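Long-range contact in trans-4-hydroxy-L-proline dehydratase (Clostridioides difficile 70-100-2010, PDB 6VXC), which uses a glycyl radical to dehydrate trans-4-hydroxy-L-proline to (S)-1-pyrroline-5-carboxylate in the anaerobic breakdown of hydroxyproline: residues A[89-103]-A[281-295]. Numbering follows the deposited sequence.
Sequences IVGEKGDSPNGAPTY and QMYWFVHIGVTTELN
The Y103 ring carries N295 CB over the centre of one face, a CH-pi contact 3.5 Å from the centroid, while T292 O lies at its edge. The indole of W284 turns its edge to the loop, with V90 O near its plane, and takes I288 CG1 on one face. One face of F285 is covered by Q281 NE2, while its CZ packs beside V90 CG2.

The Q281 amide suits its place because it can give and take at once. V90 N donates to Q281 OE1, and Q281 NE2 returns a nearly straight bond to V90 O (170°), both in the carbonyl planes, so the two bonds fix the amide's rotation. The bend at chi2 (66°) turns the amide back toward the loop. One residue further along the loop, G91 O takes the N-H of W284 NE1 at 2.9 Å, from above the carbonyl plane. G91 has backbone angles that call for glycine, and its bare CA lets the loop lie close to W284 and I288.

Toward the helix end, K93's long chain, bent at chi3, crosses T291 and carries NZ to a water near T291 O and N295 OD1; R176 also bonds N295 OD1. Y103 OH donates to T291 O at 2.6 Å.

Thus directional bonds pair buried polar groups, with apolar contacts between them, tying 89-93 and Y103 to helix 276-293.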
loop_
_atom_site.group_PDB
_atom_site.type_symbol
_atom_site.label_atom_id
_atom_site.label_comp_id
_atom_site.label_asym_id
_atom_site.label_seq_id
_atom_site.Cartn_x
_atom_site.Cartn_y
_atom_site.Cartn_z
ATOM N N ILE A 89 -4.545 -4.652 -24.430
ATOM C CA ILE A 89 -3.379 -4.868 -23.573
ATOM C C ILE A 89 -3.494 -6.266 -22.985
ATOM O O ILE A 89 -4.535 -6.609 -22.420
ATOM C CB ILE A 89 -3.311 -3.818 -22.444
ATOM C CG1 ILE A 89 -3.281 -2.408 -23.022
ATOM C CG2 ILE A 89 -2.093 -4.075 -21.514
ATOM C CD1 ILE A 89 -2.089 -2.141 -23.911
ATOM N N VAL A 90 -2.414 -7.054 -23.057
ATOM C CA VAL A 90 -2.462 -8.461 -22.668
ATOM C C VAL A 90 -1.493 -8.731 -21.522
ATOM O O VAL A 90 -0.484 -8.036 -21.339
ATOM C CB VAL A 90 -2.154 -9.411 -23.851
ATOM C CG1 VAL A 90 -3.163 -9.219 -24.989
ATOM C CG2 VAL A 90 -0.725 -9.212 -24.320
ATOM N N GLY A 91 -1.811 -9.776 -20.760
ATOM C CA GLY A 91 -1.024 -10.204 -19.617
ATOM C C GLY A 91 -1.872 -10.387 -18.367
ATOM O O GLY A 91 -2.603 -9.476 -17.959
ATOM N N GLU A 92 -1.791 -11.570 -17.759
ATOM C CA GLU A 92 -2.469 -11.894 -16.509
ATOM C C GLU A 92 -1.451 -12.526 -15.562
ATOM O O GLU A 92 -0.584 -13.285 -16.000
ATOM C CB GLU A 92 -3.652 -12.859 -16.732
ATOM C CG GLU A 92 -4.853 -12.302 -17.519
ATOM C CD GLU A 92 -5.750 -11.365 -16.695
ATOM O OE1 GLU A 92 -5.706 -11.439 -15.446
ATOM O OE2 GLU A 92 -6.505 -10.566 -17.305
ATOM N N LYS A 93 -1.546 -12.203 -14.267
ATOM C CA LYS A 93 -0.669 -12.850 -13.296
ATOM C C LYS A 93 -0.946 -14.347 -13.218
ATOM O O LYS A 93 -0.017 -15.157 -13.250
ATOM C CB LYS A 93 -0.825 -12.212 -11.915
ATOM C CG LYS A 93 -0.250 -10.809 -11.780
ATOM C CD LYS A 93 -0.534 -10.202 -10.400
ATOM C CE LYS A 93 0.236 -10.932 -9.289
ATOM N NZ LYS A 93 -0.223 -10.563 -7.921
ATOM N N GLY A 94 -2.219 -14.730 -13.113
ATOM C CA GLY A 94 -2.626 -16.111 -12.966
ATOM C C GLY A 94 -3.185 -16.708 -14.243
ATOM O O GLY A 94 -2.964 -16.200 -15.347
ATOM N N ASP A 95 -3.973 -17.775 -14.082
ATOM C CA ASP A 95 -4.515 -18.477 -15.243
ATOM C C ASP A 95 -5.641 -17.693 -15.907
ATOM O O ASP A 95 -5.886 -17.859 -17.105
ATOM C CB ASP A 95 -5.038 -19.861 -14.845
ATOM C CG ASP A 95 -6.259 -19.794 -13.917
ATOM O OD1 ASP A 95 -6.287 -18.951 -13.000
ATOM O OD2 ASP A 95 -7.215 -20.575 -14.118
ATOM N N SER A 96 -6.349 -16.869 -15.147
ATOM C CA SER A 96 -7.505 -16.147 -15.658
ATOM C C SER A 96 -7.737 -14.946 -14.759
ATOM O O SER A 96 -7.069 -14.799 -13.725
ATOM C CB SER A 96 -8.749 -17.044 -15.713
ATOM O OG SER A 96 -9.121 -17.456 -14.417
ATOM N N PRO A 97 -8.640 -14.047 -15.144
ATOM C CA PRO A 97 -8.920 -12.877 -14.305
ATOM C C PRO A 97 -9.297 -13.293 -12.888
ATOM O O PRO A 97 -10.075 -14.223 -12.683
ATOM C CB PRO A 97 -10.097 -12.208 -15.023
ATOM C CG PRO A 97 -9.909 -12.604 -16.464
ATOM C CD PRO A 97 -9.380 -14.006 -16.421
ATOM N N ASN A 98 -8.763 -12.559 -11.909
ATOM C CA ASN A 98 -8.992 -12.790 -10.479
ATOM C C ASN A 98 -8.396 -14.133 -10.006
ATOM O O ASN A 98 -8.837 -14.633 -8.947
ATOM C CB ASN A 98 -10.483 -12.700 -10.126
ATOM C CG ASN A 98 -10.729 -11.921 -8.845
ATOM O OD1 ASN A 98 -9.797 -11.392 -8.246
ATOM N ND2 ASN A 98 -11.993 -11.816 -8.438
ATOM N N GLY A 99 -7.475 -14.669 -10.706
ATOM C CA GLY A 99 -6.723 -15.840 -10.280
ATOM C C GLY A 99 -5.383 -15.424 -9.711
ATOM O O GLY A 99 -4.547 -14.855 -10.418
ATOM N N ALA A 100 -5.205 -15.661 -8.426
ATOM C CA ALA A 100 -3.962 -15.268 -7.770
ATOM C C ALA A 100 -2.953 -16.410 -7.823
ATOM O O ALA A 100 -3.282 -17.538 -7.435
ATOM C CB ALA A 100 -4.205 -14.884 -6.315
ATOM N N PRO A 101 -1.729 -16.170 -8.271
ATOM C CA PRO A 101 -0.674 -17.167 -8.077
ATOM C C PRO A 101 -0.373 -17.323 -6.593
ATOM O O PRO A 101 -0.797 -16.520 -5.760
ATOM C CB PRO A 101 0.528 -16.581 -8.820
ATOM C CG PRO A 101 -0.016 -15.441 -9.628
ATOM C CD PRO A 101 -1.227 -14.951 -8.915
ATOM N N THR A 102 0.375 -18.380 -6.264
ATOM C CA THR A 102 0.878 -18.588 -4.913
ATOM C C THR A 102 2.393 -18.497 -4.897
ATOM O O THR A 102 3.065 -18.706 -5.910
ATOM C CB THR A 102 0.476 -19.944 -4.322
ATOM O OG1 THR A 102 1.050 -20.993 -5.100
ATOM C CG2 THR A 102 -1.026 -20.107 -4.271
ATOM N N TYR A 103 2.925 -18.224 -3.712
ATOM C CA TYR A 103 4.336 -17.896 -3.535
ATOM C C TYR A 103 4.900 -18.698 -2.363
ATOM O O TYR A 103 5.220 -18.145 -1.308
ATOM C CB TYR A 103 4.500 -16.387 -3.335
ATOM C CG TYR A 103 3.947 -15.564 -4.500
ATOM C CD1 TYR A 103 2.585 -15.318 -4.614
ATOM C CD2 TYR A 103 4.781 -15.073 -5.494
ATOM C CE1 TYR A 103 2.068 -14.594 -5.670
ATOM C CE2 TYR A 103 4.260 -14.330 -6.569
ATOM C CZ TYR A 103 2.902 -14.095 -6.644
ATOM O OH TYR A 103 2.352 -13.370 -7.700
ATOM N N GLN A 281 1.638 -1.182 -22.943
ATOM C CA GLN A 281 1.894 -2.617 -22.919
ATOM C C GLN A 281 3.236 -2.931 -22.266
ATOM O O GLN A 281 3.350 -3.915 -21.530
ATOM C CB GLN A 281 1.832 -3.191 -24.339
ATOM C CG GLN A 281 2.078 -4.711 -24.437
ATOM C CD GLN A 281 0.981 -5.550 -23.779
ATOM O OE1 GLN A 281 -0.102 -5.692 -24.326
ATOM N NE2 GLN A 281 1.273 -6.132 -22.614
ATOM N N MET A 282 4.254 -2.103 -22.507
ATOM C CA MET A 282 5.534 -2.283 -21.816
ATOM C C MET A 282 5.348 -2.185 -20.301
ATOM O O MET A 282 5.811 -3.052 -19.552
ATOM C CB MET A 282 6.564 -1.254 -22.309
ATOM C CG MET A 282 7.853 -1.136 -21.468
ATOM S SD MET A 282 8.959 -2.583 -21.571
ATOM C CE MET A 282 10.071 -2.025 -22.847
ATOM N N TYR A 283 4.652 -1.147 -19.829
ATOM C CA TYR A 283 4.425 -1.049 -18.395
ATOM C C TYR A 283 3.738 -2.302 -17.872
ATOM O O TYR A 283 4.146 -2.855 -16.844
ATOM C CB TYR A 283 3.599 0.185 -18.004
ATOM C CG TYR A 283 3.213 -0.015 -16.557
ATOM C CD1 TYR A 283 4.128 0.228 -15.542
ATOM C CD2 TYR A 283 2.010 -0.616 -16.220
ATOM C CE1 TYR A 283 3.819 -0.037 -14.232
ATOM C CE2 TYR A 283 1.698 -0.894 -14.903
ATOM C CZ TYR A 283 2.613 -0.610 -13.923
ATOM O OH TYR A 283 2.310 -0.882 -12.626
ATOM N N TRP A 284 2.687 -2.768 -18.564
ATOM C CA TRP A 284 1.905 -3.874 -18.022
ATOM C C TRP A 284 2.702 -5.174 -17.989
ATOM O O TRP A 284 2.543 -5.974 -17.061
ATOM C CB TRP A 284 0.593 -4.065 -18.795
ATOM C CG TRP A 284 -0.258 -5.057 -18.058
ATOM C CD1 TRP A 284 -0.628 -6.299 -18.476
ATOM C CD2 TRP A 284 -0.780 -4.908 -16.727
ATOM N NE1 TRP A 284 -1.362 -6.926 -17.503
ATOM C CE2 TRP A 284 -1.478 -6.092 -16.419
ATOM C CE3 TRP A 284 -0.742 -3.882 -15.778
ATOM C CZ2 TRP A 284 -2.114 -6.289 -15.196
ATOM C CZ3 TRP A 284 -1.385 -4.073 -14.559
ATOM C CH2 TRP A 284 -2.060 -5.271 -14.283
ATOM N N PHE A 285 3.546 -5.418 -19.000
ATOM C CA PHE A 285 4.421 -6.590 -18.968
ATOM C C PHE A 285 5.371 -6.529 -17.777
ATOM O O PHE A 285 5.582 -7.529 -17.077
ATOM C CB PHE A 285 5.213 -6.697 -20.275
ATOM C CG PHE A 285 4.472 -7.384 -21.400
ATOM C CD1 PHE A 285 3.513 -8.360 -21.138
ATOM C CD2 PHE A 285 4.762 -7.073 -22.727
ATOM C CE1 PHE A 285 2.835 -9.001 -22.180
ATOM C CE2 PHE A 285 4.091 -7.711 -23.783
ATOM C CZ PHE A 285 3.129 -8.678 -23.510
ATOM N N VAL A 286 5.979 -5.365 -17.551
ATOM C CA VAL A 286 6.845 -5.183 -16.390
ATOM C C VAL A 286 6.055 -5.424 -15.107
ATOM O O VAL A 286 6.545 -6.061 -14.173
ATOM C CB VAL A 286 7.486 -3.780 -16.405
ATOM C CG1 VAL A 286 8.254 -3.528 -15.111
ATOM C CG2 VAL A 286 8.385 -3.579 -17.621
ATOM N N HIS A 287 4.823 -4.923 -15.047
ATOM C CA HIS A 287 3.966 -5.155 -13.884
ATOM C C HIS A 287 3.741 -6.650 -13.646
ATOM O O HIS A 287 3.970 -7.154 -12.543
ATOM C CB HIS A 287 2.631 -4.423 -14.089
ATOM C CG HIS A 287 1.676 -4.535 -12.945
ATOM N ND1 HIS A 287 1.313 -3.455 -12.170
ATOM C CD2 HIS A 287 0.959 -5.586 -12.479
ATOM C CE1 HIS A 287 0.449 -3.844 -11.251
ATOM N NE2 HIS A 287 0.207 -5.130 -11.421
ATOM N N ILE A 288 3.335 -7.382 -14.685
ATOM C CA ILE A 288 3.165 -8.828 -14.566
ATOM C C ILE A 288 4.465 -9.469 -14.102
ATOM O O ILE A 288 4.466 -10.393 -13.285
ATOM C CB ILE A 288 2.699 -9.431 -15.905
ATOM C CG1 ILE A 288 1.297 -8.924 -16.253
ATOM C CG2 ILE A 288 2.710 -10.961 -15.852
ATOM C CD1 ILE A 288 0.272 -9.323 -15.235
ATOM N N GLY A 289 5.582 -9.004 -14.637
ATOM C CA GLY A 289 6.873 -9.540 -14.281
ATOM C C GLY A 289 7.226 -9.386 -12.815
ATOM O O GLY A 289 7.521 -10.386 -12.146
ATOM N N VAL A 290 7.210 -8.154 -12.296
ATOM C CA VAL A 290 7.712 -7.958 -10.931
ATOM C C VAL A 290 6.758 -8.543 -9.908
ATOM O O VAL A 290 7.183 -8.961 -8.822
ATOM C CB VAL A 290 8.016 -6.477 -10.649
ATOM C CG1 VAL A 290 9.140 -5.985 -11.576
ATOM C CG2 VAL A 290 6.732 -5.605 -10.766
ATOM N N THR A 291 5.466 -8.607 -10.218
ATOM C CA THR A 291 4.532 -9.173 -9.254
ATOM C C THR A 291 4.412 -10.686 -9.360
ATOM O O THR A 291 3.747 -11.293 -8.521
ATOM C CB THR A 291 3.136 -8.525 -9.372
ATOM O OG1 THR A 291 2.574 -8.798 -10.654
ATOM C CG2 THR A 291 3.228 -7.015 -9.148
ATOM N N THR A 292 5.002 -11.313 -10.373
ATOM C CA THR A 292 5.146 -12.760 -10.337
ATOM C C THR A 292 6.551 -13.208 -9.961
ATOM O O THR A 292 6.717 -14.355 -9.551
ATOM C CB THR A 292 4.721 -13.407 -11.672
ATOM O OG1 THR A 292 5.449 -12.845 -12.763
ATOM C CG2 THR A 292 3.211 -13.278 -11.897
ATOM N N GLU A 293 7.553 -12.337 -10.081
ATOM C CA GLU A 293 8.859 -12.595 -9.481
ATOM C C GLU A 293 8.732 -12.837 -7.974
ATOM O O GLU A 293 9.274 -13.811 -7.443
ATOM C CB GLU A 293 9.798 -11.414 -9.774
ATOM C CG GLU A 293 11.127 -11.447 -9.034
ATOM C CD GLU A 293 12.140 -10.365 -9.487
ATOM O OE1 GLU A 293 11.826 -9.151 -9.437
ATOM O OE2 GLU A 293 13.276 -10.747 -9.879
ATOM N N LEU A 294 8.001 -11.967 -7.278
ATOM C CA LEU A 294 7.757 -12.082 -5.847
ATOM C C LEU A 294 6.383 -11.505 -5.541
ATOM O O LEU A 294 5.874 -10.670 -6.283
ATOM C CB LEU A 294 8.819 -11.339 -5.033
ATOM C CG LEU A 294 10.220 -11.952 -4.993
ATOM C CD1 LEU A 294 11.223 -10.912 -4.521
ATOM C CD2 LEU A 294 10.251 -13.218 -4.132
ATOM N N ASN A 295 5.809 -11.923 -4.409
ATOM C CA ASN A 295 4.526 -11.383 -3.933
ATOM C C ASN A 295 4.781 -10.076 -3.184
ATOM O O ASN A 295 4.744 -10.010 -1.953
ATOM C CB ASN A 295 3.810 -12.383 -3.034
ATOM C CG ASN A 295 2.486 -11.841 -2.515
ATOM O OD1 ASN A 295 1.998 -10.817 -2.997
ATOM N ND2 ASN A 295 1.874 -12.552 -1.567
HETATM O O HOH W 1 2.063 -10.647 -6.179
#